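Local coordinates for putative iron-regulated protein A (Parabacteroides distasonis ATCC 8503, PDB 4ECG) that is of unknown function but binds calcium ions and, as an imelysin-like member of the peptidase M75 family, is a putative metalloendopeptidase, at residues K64-G69 with Y176-S181; N72-A77 with R162-S167; D79-V84 with K153-D158. One frame throughout, in Å; residues are numbered along the deposited sequence.

All three contacts lie at the same end of the helical imelysin-like fold. Contact 3 (79-84 with 153-158) is the buried one and lies nearest the centre of the chain; contacts 1 and 2 are only partly buried. Helix 71-89 serves both contact 2 and contact 3, and the short antiparallel hairpin of strands 156-157 and 160-161 links their second segments, with Arg162 N bonded to Leu155 O. Contact 1 is aliphatic packing between antiparallel helices, with a looser touch from Phe65; contact 2 joins a leucine to a calcium-binding loop; contact 3 is aromatic, with a guanidinium added. Phe65, Leu74, Leu155, Leu164 and Leu177 run the three together.

Contact 1. Residues K64-G69 with Y176-S181; sequences KFIASG and YLKLVS
Ile66, near the C-terminal end of helix 29-68, packs on Lys178 and Leu177 of helix 171-196 in an antiparallel helix pair of the imelysin-like fold. The short axes cross at -165° and come no closer than 10.8 Å, so the side chains have to bridge a wide gap. Ile66 does most of this: its CD1 lies 3.5 Å from Lys178 CB, a tight carbon pair, and also meets Leu177 CG. The CG1 branch, anti to the carbonyl carbon (chi1 -71°), carries CD1 across to the neighbouring helix. Lys178 crosses it with the aliphatic base of its chain, while its bend at chi3 (-100°) turns the ammonium end to a long, weak ion pair with Glu175. Phe65 adds a looser touch, with Leu177 CD2 at the edge of its ring, 4.4 Å from CE2. One turn on, Ser181 OG donates to Leu177 O at 2.7 Å, on the opposite face of that carbonyl from Ser181 N. Beyond the pair, Leu177 continues onto Met154 and Leu155 of helix 147-155, and Phe65 packs on Leu74 of helix 71-89 and on Leu164 in the loop before helix 171-196.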
loop_
_atom_site.group_PDB
_atom_site.type_symbol
_atom_site.label_atom_id
_atom_site.label_comp_id
_atom_site.label_asym_id
_atom_site.label_seq_id
_atom_site.Cartn_x
_atom_site.Cartn_y
_atom_site.Cartn_z
ATOM N N LYS A 64 -8.288 -3.906 -24.190
ATOM C CA LYS A 64 -8.301 -4.984 -25.169
ATOM C C LYS A 64 -9.453 -5.953 -24.825
ATOM O O LYS A 64 -10.213 -6.380 -25.699
ATOM C CB LYS A 64 -6.930 -5.650 -25.162
ATOM C CG LYS A 64 -6.822 -6.988 -25.840
ATOM C CD LYS A 64 -5.377 -7.524 -25.699
ATOM C CE LYS A 64 -5.107 -8.673 -26.675
ATOM N NZ LYS A 64 -3.690 -9.059 -26.737
ATOM N N PHE A 65 -9.602 -6.281 -23.543
ATOM C CA PHE A 65 -10.799 -7.010 -23.116
ATOM C C PHE A 65 -12.125 -6.290 -23.411
ATOM O O PHE A 65 -13.061 -6.896 -23.945
ATOM C CB PHE A 65 -10.789 -7.312 -21.626
ATOM C CG PHE A 65 -12.107 -7.824 -21.121
ATOM C CD1 PHE A 65 -12.602 -9.022 -21.557
ATOM C CD2 PHE A 65 -12.861 -7.101 -20.226
ATOM C CE1 PHE A 65 -13.854 -9.494 -21.146
ATOM C CE2 PHE A 65 -14.078 -7.581 -19.768
ATOM C CZ PHE A 65 -14.578 -8.785 -20.222
ATOM N N ILE A 66 -12.254 -5.024 -23.042
ATOM C CA ILE A 66 -13.526 -4.330 -23.314
ATOM C C ILE A 66 -13.901 -4.447 -24.783
ATOM O O ILE A 66 -15.022 -4.854 -25.099
ATOM C CB ILE A 66 -13.540 -2.882 -22.813
ATOM C CG1 ILE A 66 -13.582 -2.929 -21.272
ATOM C CG2 ILE A 66 -14.746 -2.140 -23.385
ATOM C CD1 ILE A 66 -13.322 -1.595 -20.576
ATOM N N ALA A 67 -12.930 -4.214 -25.668
ATOM C CA ALA A 67 -13.111 -4.312 -27.127
ATOM C C ALA A 67 -13.535 -5.702 -27.642
ATOM O O ALA A 67 -14.227 -5.782 -28.678
ATOM C CB ALA A 67 -11.867 -3.785 -27.895
ATOM N N SER A 68 -13.186 -6.791 -26.944
ATOM C CA SER A 68 -13.354 -8.172 -27.564
ATOM C C SER A 68 -14.356 -9.099 -26.926
ATOM O O SER A 68 -14.947 -9.939 -27.594
ATOM C CB SER A 68 -12.036 -8.942 -27.457
ATOM O OG SER A 68 -11.692 -9.106 -26.071
ATOM N N GLY A 69 -14.491 -9.000 -25.613
ATOM C CA GLY A 69 -15.267 -9.948 -24.840
ATOM C C GLY A 69 -14.561 -11.290 -24.632
ATOM O O GLY A 69 -15.175 -12.229 -24.166
ATOM N N TYR A 176 -18.125 1.454 -17.250
ATOM C CA TYR A 176 -17.762 1.830 -15.892
ATOM C C TYR A 176 -16.322 1.363 -15.644
ATOM O O TYR A 176 -15.469 2.150 -15.304
ATOM C CB TYR A 176 -18.809 1.206 -14.946
ATOM C CG TYR A 176 -18.870 1.742 -13.519
ATOM C CD1 TYR A 176 -17.740 2.260 -12.854
ATOM C CD2 TYR A 176 -20.054 1.688 -12.809
ATOM C CE1 TYR A 176 -17.793 2.668 -11.533
ATOM C CE2 TYR A 176 -20.102 2.128 -11.505
ATOM C CZ TYR A 176 -18.985 2.632 -10.880
ATOM O OH TYR A 176 -19.114 3.103 -9.592
ATOM N N LEU A 177 -16.055 0.084 -15.913
ATOM C CA LEU A 177 -14.736 -0.536 -15.805
ATOM C C LEU A 177 -13.661 0.254 -16.568
ATOM O O LEU A 177 -12.539 0.422 -16.068
ATOM C CB LEU A 177 -14.773 -1.988 -16.295
ATOM C CG LEU A 177 -13.441 -2.791 -16.326
ATOM C CD1 LEU A 177 -12.794 -2.825 -14.919
ATOM C CD2 LEU A 177 -13.583 -4.216 -16.945
ATOM N N LYS A 178 -13.980 0.715 -17.762
ATOM C CA LYS A 178 -13.055 1.525 -18.559
ATOM C C LYS A 178 -12.776 2.849 -17.847
ATOM O O LYS A 178 -11.617 3.255 -17.728
ATOM C CB LYS A 178 -13.650 1.821 -19.926
ATOM C CG LYS A 178 -12.712 2.458 -20.950
ATOM C CD LYS A 178 -13.446 3.072 -22.142
ATOM C CE LYS A 178 -13.472 2.210 -23.408
ATOM N NZ LYS A 178 -14.433 2.776 -24.447
ATOM N N LEU A 179 -13.820 3.501 -17.330
ATOM C CA LEU A 179 -13.641 4.815 -16.703
ATOM C C LEU A 179 -12.824 4.740 -15.407
ATOM O O LEU A 179 -11.952 5.567 -15.170
ATOM C CB LEU A 179 -14.987 5.507 -16.473
ATOM C CG LEU A 179 -15.656 5.958 -17.765
ATOM C CD1 LEU A 179 -17.117 6.220 -17.471
ATOM C CD2 LEU A 179 -14.942 7.200 -18.310
ATOM N N VAL A 180 -13.112 3.710 -14.610
ATOM C CA VAL A 180 -12.384 3.445 -13.444
ATOM C C VAL A 180 -10.886 3.218 -13.733
ATOM O O VAL A 180 -10.027 3.795 -13.061
ATOM C CB VAL A 180 -13.043 2.280 -12.715
ATOM C CG1 VAL A 180 -12.075 1.670 -11.738
ATOM C CG2 VAL A 180 -14.400 2.744 -12.098
ATOM N N SER A 181 -10.591 2.438 -14.773
ATOM C CA SER A 181 -9.240 2.139 -15.154
ATOM C C SER A 181 -8.516 3.359 -15.785
ATOM O O SER A 181 -7.321 3.519 -15.546
ATOM C CB SER A 181 -9.219 0.969 -16.134
ATOM O OG SER A 181 -9.944 -0.152 -15.671
#

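Contact 2. Residues N72-A77 with R162-S167; sequences NDLADA and RDLETS. With CA (calcium ion), chain D.
Leu74 of helix 71-89 packs against the calcium-binding loop 162-167 through Leu164, which lies between the two metal ligands Asp163 and Glu165. The leucines reach toward each other tip to tip, CD2 to CD2 at 3.9 Å, and Leu74 CD2 also lies 3.4 Å from Arg162 O. With its CG anti to the backbone nitrogen (chi1 -176°), Leu74 extends from its helix toward the loop. Leu164 points back at the helix, whereas the CB of Asp163 points away from it, so one short turn presents an apolar side chain to the protein and a carboxylate to the metal. Asp163 OD1 and Glu165 OE1 each bind calcium at 2.3 Å, Asp163 OD2 adds a longer approach of 2.9 Å, and three waters also bind the ion. Glu165 curls round to the ion by a bend at chi2 (72°). Asp163 OD2 is also gripped from within the loop: Thr166 N meets it nearly along its C-O axis at 2.7 Å, an Asx motif, and Thr166 OG1 donates from above the carboxylate plane. Together with the metal, these bonds probably hold the carboxylate in its rotation. At the base of the loop, Arg162 NE donates to Ser167 O at 2.8 Å, with the acceptor close to the guanidinium plane; its NH1 forms a salt bridge with Glu173 of helix 171-196, and Phe169 makes a cation-pi contact with it. The loop follows strand 160-161 and leads into helix 171-196, while Leu74 also packs on Leu155 of helix 147-155.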
loop_
_atom_site.group_PDB
_atom_site.type_symbol
_atom_site.label_atom_id
_atom_site.label_comp_id
_atom_site.label_asym_id
_atom_site.label_seq_id
_atom_site.Cartn_x
_atom_site.Cartn_y
_atom_site.Cartn_z
ATOM N N ASN A 72 -9.656 -15.021 -22.669
ATOM C CA ASN A 72 -8.211 -14.886 -22.507
ATOM C C ASN A 72 -7.782 -13.441 -22.191
ATOM O O ASN A 72 -6.896 -13.242 -21.323
ATOM C CB ASN A 72 -7.422 -15.446 -23.720
ATOM C CG ASN A 72 -7.661 -16.935 -23.942
ATOM O OD1 ASN A 72 -8.048 -17.657 -23.031
ATOM N ND2 ASN A 72 -7.473 -17.382 -25.155
ATOM N N ASP A 73 -8.448 -12.461 -22.839
ATOM C CA ASP A 73 -8.172 -11.036 -22.619
ATOM C C ASP A 73 -8.557 -10.619 -21.192
ATOM O O ASP A 73 -7.875 -9.818 -20.585
ATOM C CB ASP A 73 -8.886 -10.150 -23.655
ATOM C CG ASP A 73 -8.347 -10.341 -25.063
ATOM O OD1 ASP A 73 -7.331 -11.048 -25.263
ATOM O OD2 ASP A 73 -8.944 -9.784 -25.998
ATOM N N LEU A 74 -9.640 -11.189 -20.686
ATOM C CA LEU A 74 -10.059 -11.011 -19.321
ATOM C C LEU A 74 -9.019 -11.553 -18.345
ATOM O O LEU A 74 -8.579 -10.811 -17.448
ATOM C CB LEU A 74 -11.402 -11.702 -19.056
ATOM C CG LEU A 74 -12.000 -11.486 -17.627
ATOM C CD1 LEU A 74 -12.165 -10.027 -17.175
ATOM C CD2 LEU A 74 -13.340 -12.144 -17.494
ATOM N N ALA A 75 -8.650 -12.829 -18.509
ATOM C CA ALA A 75 -7.587 -13.445 -17.680
ATOM C C ALA A 75 -6.349 -12.568 -17.665
ATOM O O ALA A 75 -5.756 -12.370 -16.575
ATOM C CB ALA A 75 -7.238 -14.880 -18.152
ATOM N N ASP A 76 -5.969 -12.022 -18.844
ATOM C CA ASP A 76 -4.783 -11.106 -18.947
ATOM C C ASP A 76 -4.998 -9.776 -18.187
ATOM O O ASP A 76 -4.063 -9.255 -17.554
ATOM C CB ASP A 76 -4.401 -10.775 -20.397
ATOM C CG ASP A 76 -3.731 -11.955 -21.161
ATOM O OD1 ASP A 76 -3.428 -13.017 -20.553
ATOM O OD2 ASP A 76 -3.495 -11.788 -22.391
ATOM N N ALA A 77 -6.218 -9.252 -18.241
ATOM C CA ALA A 77 -6.555 -8.036 -17.500
ATOM C C ALA A 77 -6.463 -8.293 -15.996
ATOM O O ALA A 77 -5.891 -7.491 -15.241
ATOM C CB ALA A 77 -7.925 -7.533 -17.877
ATOM N N ARG A 162 -13.743 -13.532 -13.528
ATOM C CA ARG A 162 -15.202 -13.611 -13.596
ATOM C C ARG A 162 -15.610 -14.488 -14.737
ATOM O O ARG A 162 -14.914 -14.551 -15.759
ATOM C CB ARG A 162 -15.774 -12.200 -13.761
ATOM C CG ARG A 162 -17.247 -12.089 -14.047
ATOM C CD ARG A 162 -17.538 -10.628 -14.085
ATOM N NE ARG A 162 -18.925 -10.281 -14.303
ATOM C CZ ARG A 162 -19.382 -9.041 -14.179
ATOM N NH1 ARG A 162 -18.536 -8.066 -13.818
ATOM N NH2 ARG A 162 -20.662 -8.762 -14.414
ATOM N N ASP A 163 -16.703 -15.205 -14.574
ATOM C CA ASP A 163 -17.126 -16.032 -15.708
ATOM C C ASP A 163 -18.117 -15.243 -16.604
ATOM O O ASP A 163 -19.202 -14.800 -16.162
ATOM C CB ASP A 163 -17.678 -17.375 -15.236
ATOM C CG ASP A 163 -18.034 -18.305 -16.396
ATOM O OD1 ASP A 163 -17.108 -19.030 -16.891
ATOM O OD2 ASP A 163 -19.239 -18.272 -16.784
ATOM N N LEU A 164 -17.748 -15.065 -17.872
ATOM C CA LEU A 164 -18.529 -14.161 -18.739
ATOM C C LEU A 164 -19.967 -14.627 -19.082
ATOM O O LEU A 164 -20.801 -13.790 -19.441
ATOM C CB LEU A 164 -17.728 -13.813 -19.978
ATOM C CG LEU A 164 -16.436 -13.034 -19.667
ATOM C CD1 LEU A 164 -15.526 -13.080 -20.894
ATOM C CD2 LEU A 164 -16.726 -11.587 -19.279
ATOM N N GLU A 165 -20.274 -15.927 -18.911
ATOM C CA GLU A 165 -21.647 -16.466 -19.136
ATOM C C GLU A 165 -22.356 -16.676 -17.768
ATOM O O GLU A 165 -23.503 -16.335 -17.642
ATOM C CB GLU A 165 -21.604 -17.772 -19.964
ATOM C CG GLU A 165 -20.775 -17.706 -21.273
ATOM C CD GLU A 165 -19.232 -17.646 -21.083
ATOM O OE1 GLU A 165 -18.690 -18.348 -20.194
ATOM O OE2 GLU A 165 -18.529 -16.906 -21.820
ATOM N N THR A 166 -21.647 -17.165 -16.733
ATOM C CA THR A 166 -22.238 -17.298 -15.350
ATOM C C THR A 166 -22.686 -15.922 -14.763
ATOM O O THR A 166 -23.757 -15.813 -14.200
ATOM C CB THR A 166 -21.245 -17.965 -14.326
ATOM O OG1 THR A 166 -20.859 -19.283 -14.737
ATOM C CG2 THR A 166 -21.844 -18.030 -12.941
ATOM N N SER A 167 -21.866 -14.874 -14.905
ATOM C CA SER A 167 -22.198 -13.538 -14.348
ATOM C C SER A 167 -21.974 -12.478 -15.414
ATOM O O SER A 167 -20.973 -11.783 -15.419
ATOM C CB SER A 167 -21.389 -13.230 -13.058
ATOM O OG SER A 167 -20.431 -14.257 -12.779
HETATM CA CA CA D . -18.089 -20.022 -18.771
HETATM O O HOH W 1 -15.704 -19.793 -19.861
HETATM O O HOH W 2 -18.970 -21.143 -20.539
HETATM O O HOH W 3 -19.912 -20.395 -17.544
#

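Contact 3. Residues D79-V84 with K153-D158; sequences DAWRAV and KMLFLD
Phe156 meets Trp81 and Arg82 in a buried aromatic contact that joins helix 71-89 to the point where helix 147-155 gives way to strand 156-157. Phe156 is the first residue to leave the helical backbone, and its ring reaches in between these two consecutive side chains of helix 71-89. On the tryptophan side the pair is an offset edge-to-face stack: the edge of Phe156 is directed at the face of Trp81, the ring planes stand at 66°, and the centroids of the Phe156 ring and the six-membered ring of Trp81 are 5.4 Å apart. Phe156 CE2 is the leading atom, 3.7 Å from Trp81 CE3 and displaced toward the rim of the indole. The other side of the ring, CE1 and CD1, faces Arg82, whose guanidinium has Phe156 CE1 over one face, 3.5 Å from Arg82 NH2, the two planes 61° apart. Arg82 brings its guanidinium there on a chain extended from CG to NE, its first torsion (-64°) setting CG beside the backbone nitrogen. Leu155 adds a looser contact, its CD1 lying 4.3 Å from Trp81 CD1. Polar ends are held from outside: Trp81 NE1 donates to the backbone oxygen of Phe148, and Arg82 NH1 bonds to Asn283 and to the backbone oxygen of Ser281. An alanine in place of Phe156 would remove the ring, and is likely to open a gap between Trp81 and Arg82 and cost the indole this edge-on partner. Packing of this kind, aromatic rings with an arginine alongside, belongs to the interior of a largely helical fold, here imelysin-like, where helix 147-155 runs out into a two-stranded antiparallel hairpin.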
loop_
_atom_site.group_PDB
_atom_site.type_symbol
_atom_site.label_atom_id
_atom_site.label_comp_id
_atom_site.label_asym_id
_atom_site.label_seq_id
_atom_site.Cartn_x
_atom_site.Cartn_y
_atom_site.Cartn_z
ATOM N N ASP A 79 -4.590 -10.643 -14.473
ATOM C CA ASP A 79 -3.167 -10.770 -14.141
ATOM C C ASP A 79 -2.555 -9.361 -14.014
ATOM O O ASP A 79 -1.821 -9.057 -13.054
ATOM C CB ASP A 79 -2.390 -11.532 -15.234
ATOM C CG ASP A 79 -2.726 -13.070 -15.305
ATOM O OD1 ASP A 79 -3.398 -13.573 -14.383
ATOM O OD2 ASP A 79 -2.275 -13.762 -16.287
ATOM N N ALA A 80 -2.833 -8.511 -14.995
ATOM C CA ALA A 80 -2.290 -7.153 -15.011
ATOM C C ALA A 80 -2.761 -6.342 -13.757
ATOM O O ALA A 80 -2.012 -5.565 -13.196
ATOM C CB ALA A 80 -2.624 -6.450 -16.339
ATOM N N TRP A 81 -3.968 -6.584 -13.283
ATOM C CA TRP A 81 -4.499 -5.915 -12.081
ATOM C C TRP A 81 -3.659 -6.279 -10.892
ATOM O O TRP A 81 -3.201 -5.391 -10.124
ATOM C CB TRP A 81 -5.971 -6.320 -11.861
ATOM C CG TRP A 81 -6.627 -5.697 -10.670
ATOM C CD1 TRP A 81 -7.349 -4.513 -10.626
ATOM C CD2 TRP A 81 -6.581 -6.160 -9.278
ATOM N NE1 TRP A 81 -7.750 -4.242 -9.347
ATOM C CE2 TRP A 81 -7.323 -5.192 -8.502
ATOM C CE3 TRP A 81 -6.027 -7.245 -8.634
ATOM C CZ2 TRP A 81 -7.487 -5.322 -7.141
ATOM C CZ3 TRP A 81 -6.203 -7.377 -7.253
ATOM C CH2 TRP A 81 -6.908 -6.432 -6.528
ATOM N N ARG A 82 -3.426 -7.584 -10.712
ATOM C CA ARG A 82 -2.524 -8.080 -9.638
ATOM C C ARG A 82 -1.091 -7.538 -9.711
ATOM O O ARG A 82 -0.474 -7.242 -8.687
ATOM C CB ARG A 82 -2.439 -9.603 -9.622
ATOM C CG ARG A 82 -3.744 -10.321 -9.309
ATOM C CD ARG A 82 -3.471 -11.814 -9.168
ATOM N NE ARG A 82 -4.687 -12.654 -9.229
ATOM C CZ ARG A 82 -5.542 -12.878 -8.221
ATOM N NH1 ARG A 82 -5.389 -12.283 -7.050
ATOM N NH2 ARG A 82 -6.568 -13.707 -8.374
ATOM N N ALA A 83 -0.555 -7.468 -10.916
ATOM C CA ALA A 83 0.829 -7.054 -11.131
ATOM C C ALA A 83 1.024 -5.545 -10.838
ATOM O O ALA A 83 2.015 -5.172 -10.267
ATOM C CB ALA A 83 1.292 -7.418 -12.541
ATOM N N VAL A 84 0.070 -4.684 -11.205
ATOM C CA VAL A 84 0.177 -3.256 -10.851
ATOM C C VAL A 84 -0.013 -3.066 -9.357
ATOM O O VAL A 84 0.515 -2.126 -8.757
ATOM C CB VAL A 84 -0.745 -2.300 -11.698
ATOM C CG1 VAL A 84 -2.221 -2.398 -11.363
ATOM C CG2 VAL A 84 -0.288 -0.890 -11.506
ATOM N N LYS A 153 -13.897 -5.834 -8.374
ATOM C CA LYS A 153 -15.211 -6.398 -8.141
ATOM C C LYS A 153 -15.828 -6.811 -9.464
ATOM O O LYS A 153 -16.550 -7.780 -9.494
ATOM C CB LYS A 153 -16.184 -5.422 -7.428
ATOM C CG LYS A 153 -17.395 -6.167 -6.844
ATOM C CD LYS A 153 -18.415 -5.256 -6.125
ATOM C CE LYS A 153 -19.610 -6.014 -5.513
ATOM N NZ LYS A 153 -20.541 -6.622 -6.522
HETATM N N MSE A 154 -15.498 -6.091 -10.533
HETATM C CA MSE A 154 -15.989 -6.363 -11.882
HETATM C C MSE A 154 -15.135 -7.378 -12.655
HETATM O O MSE A 154 -15.633 -7.962 -13.598
HETATM C CB MSE A 154 -16.060 -5.065 -12.686
HETATM C CG MSE A 154 -16.982 -4.009 -12.105
HETATM SE SE MSE A 154 -16.848 -2.244 -12.963
HETATM C CE MSE A 154 -18.311 -1.467 -12.001
ATOM N N LEU A 155 -13.866 -7.566 -12.287
ATOM C CA LEU A 155 -12.983 -8.477 -13.024
ATOM C C LEU A 155 -12.945 -9.922 -12.466
ATOM O O LEU A 155 -12.621 -10.877 -13.180
ATOM C CB LEU A 155 -11.561 -7.914 -13.019
ATOM C CG LEU A 155 -11.320 -6.702 -13.879
ATOM C CD1 LEU A 155 -9.912 -6.167 -13.587
ATOM C CD2 LEU A 155 -11.511 -7.016 -15.365
ATOM N N PHE A 156 -13.263 -10.043 -11.194
ATOM C CA PHE A 156 -12.990 -11.215 -10.392
ATOM C C PHE A 156 -14.254 -11.720 -9.673
ATOM O O PHE A 156 -15.104 -10.943 -9.274
ATOM C CB PHE A 156 -11.948 -10.892 -9.284
ATOM C CG PHE A 156 -10.556 -10.669 -9.771
ATOM C CD1 PHE A 156 -9.700 -11.763 -10.038
ATOM C CD2 PHE A 156 -10.048 -9.399 -9.913
ATOM C CE1 PHE A 156 -8.407 -11.560 -10.463
ATOM C CE2 PHE A 156 -8.735 -9.196 -10.333
ATOM C CZ PHE A 156 -7.932 -10.272 -10.626
ATOM N N LEU A 157 -14.344 -13.023 -9.473
ATOM C CA LEU A 157 -15.366 -13.585 -8.597
ATOM C C LEU A 157 -14.731 -14.662 -7.726
ATOM O O LEU A 157 -14.175 -15.674 -8.210
ATOM C CB LEU A 157 -16.512 -14.162 -9.411
ATOM C CG LEU A 157 -17.733 -14.685 -8.656
ATOM C CD1 LEU A 157 -18.368 -13.539 -7.859
ATOM C CD2 LEU A 157 -18.714 -15.293 -9.674
ATOM N N ASP A 158 -14.825 -14.447 -6.428
ATOM C CA ASP A 158 -14.187 -15.309 -5.447
ATOM C C ASP A 158 -12.827 -15.960 -5.854
ATOM O O ASP A 158 -12.652 -17.158 -5.795
ATOM C CB ASP A 158 -15.194 -16.336 -4.909
ATOM C CG ASP A 158 -15.307 -16.280 -3.375
ATOM O OD1 ASP A 158 -14.457 -15.649 -2.657
ATOM O OD2 ASP A 158 -16.291 -16.848 -2.888
#